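Long-range contact in RidA family protein (Mycobacterium tuberculosis, PDB 3I7T), which is of unknown function but belongs to the YjgF/YER057c/UK114 (RidA) family and assembles as a homotrimer: residues Gly18-Ala22 and Val31-Thr35. Numbering follows the deposited sequence.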
loop_
_atom_site.group_PDB
_atom_site.type_symbol
_atom_site.label_atom_id
_atom_site.label_comp_id
_atom_site.label_asym_id
_atom_site.label_seq_id
_atom_site.Cartn_x
_atom_site.Cartn_y
_atom_site.Cartn_z
ATOM N N GLY A 18 15.538 2.098 10.368
ATOM C CA GLY A 18 14.716 2.476 11.523
ATOM C C GLY A 18 13.259 2.094 11.319
ATOM O O GLY A 18 12.399 2.970 11.130
ATOM N N TYR A 19 12.986 0.792 11.323
ATOM C CA TYR A 19 11.628 0.272 11.104
ATOM C C TYR A 19 11.466 -1.064 11.851
ATOM O O TYR A 19 12.459 -1.693 12.231
ATOM C CB TYR A 19 11.324 0.111 9.601
ATOM C CG TYR A 19 11.885 -1.156 8.946
ATOM C CD1 TYR A 19 11.120 -2.321 8.877
ATOM C CD2 TYR A 19 13.169 -1.175 8.380
ATOM C CE1 TYR A 19 11.616 -3.484 8.283
ATOM C CE2 TYR A 19 13.676 -2.326 7.777
ATOM C CZ TYR A 19 12.895 -3.483 7.731
ATOM O OH TYR A 19 13.386 -4.641 7.133
ATOM N N SER A 20 10.217 -1.482 12.061
ATOM C CA SER A 20 9.908 -2.728 12.748
ATOM C C SER A 20 9.368 -3.761 11.778
ATOM O O SER A 20 8.805 -3.423 10.744
ATOM C CB SER A 20 8.854 -2.497 13.834
ATOM O OG SER A 20 9.334 -1.664 14.861
ATOM N N ARG A 21 9.529 -5.031 12.120
ATOM C CA ARG A 21 8.939 -6.099 11.332
ATOM C C ARG A 21 7.407 -6.026 11.428
ATOM O O ARG A 21 6.708 -6.176 10.424
ATOM C CB ARG A 21 9.452 -7.457 11.827
ATOM C CG ARG A 21 10.878 -7.785 11.398
ATOM C CD ARG A 21 10.914 -8.178 9.929
ATOM N NE ARG A 21 9.878 -9.159 9.641
ATOM C CZ ARG A 21 9.186 -9.215 8.507
ATOM N NH1 ARG A 21 9.421 -8.341 7.536
ATOM N NH2 ARG A 21 8.249 -10.149 8.348
ATOM N N ALA A 22 6.894 -5.799 12.642
ATOM C CA ALA A 22 5.458 -5.655 12.863
ATOM C C ALA A 22 5.167 -4.657 13.978
ATOM O O ALA A 22 5.949 -4.526 14.928
ATOM C CB ALA A 22 4.833 -6.984 13.189
ATOM N N VAL A 31 2.433 -5.368 9.116
ATOM C CA VAL A 31 3.668 -6.078 8.881
ATOM C C VAL A 31 4.433 -5.412 7.727
ATOM O O VAL A 31 3.852 -5.049 6.684
ATOM C CB VAL A 31 3.386 -7.581 8.610
ATOM C CG1 VAL A 31 4.691 -8.403 8.502
ATOM C CG2 VAL A 31 2.512 -8.152 9.731
ATOM N N ALA A 32 5.739 -5.243 7.939
ATOM C CA ALA A 32 6.646 -4.671 6.944
ATOM C C ALA A 32 6.657 -5.474 5.645
ATOM O O ALA A 32 6.315 -6.657 5.639
ATOM C CB ALA A 32 8.085 -4.621 7.522
ATOM N N GLY A 33 7.067 -4.829 4.554
ATOM C CA GLY A 33 7.388 -5.567 3.328
ATOM C C GLY A 33 8.362 -6.665 3.709
ATOM O O GLY A 33 9.376 -6.413 4.380
ATOM N N THR A 34 8.054 -7.891 3.302
ATOM C CA THR A 34 8.872 -9.023 3.673
ATOM C C THR A 34 9.362 -9.797 2.468
ATOM O O THR A 34 8.571 -10.187 1.625
ATOM C CB THR A 34 8.061 -10.002 4.524
ATOM O OG1 THR A 34 7.498 -9.287 5.631
ATOM C CG2 THR A 34 8.958 -11.133 5.026
ATOM N N THR A 35 10.665 -10.057 2.408
ATOM C CA THR A 35 11.189 -10.908 1.351
ATOM C C THR A 35 11.575 -12.268 1.918
ATOM O O THR A 35 11.525 -12.504 3.140
ATOM C CB THR A 35 12.404 -10.278 0.665
ATOM O OG1 THR A 35 13.427 -10.066 1.643
ATOM C CG2 THR A 35 12.038 -8.951 0.018
HETATM O O HOH W 1 10.974 -6.715 6.648
#
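Arg21 and Ala22 meet Val31 and Ala32 where the antiparallel pairing of strands 22-25 and 28-35 gives way to a loop, in the mixed sheet of the YjgF-like fold. Arg21 and Ala22 both face Val7 of strand 4-7, outermost in this chain's sheet, and this makes a classic beta bulge.

Backbone bonding is light. Ala22 and Val31 form a non-hydrogen-bonded pair. Beside it, Ala32 N donates to Arg21 O over 2.8 Å, nearly straight at 174°. Val31 CA adds a CA-H...O contact to the same oxygen. Past this point the chains diverge, and residues 18-20 run off toward helix 12-17.

The main polar link is made by side chains. The Arg21 chain bends at chi2 (-75°) and again at chi3 (-48°), which brings the guanidinium edge to Thr34. Its NH1 and NH2 both grip Thr34 OG1 end-on, each at 2.9 Å, and the oxygen lies in the guanidinium plane. Thr34 OG1 in turn donates to Ala32 O and accepts from both arginine nitrogens. The Arg21 side chain also touches Ala55 of helix 41-58.

Apolar contacts are few. Tyr19 CE1 rests 3.8 Å from Ala32 CB, and Ala22 CB lies near Val31 CG2. Thr97 of the second subunit packs on both Tyr19 and Ala32, while Ser20 OG bonds to Arg94 O of that subunit. The contact therefore lies at the interface with the second subunit.

One water joins Tyr19 OH to the strand, donating to Gly33 O at 2.8 Å.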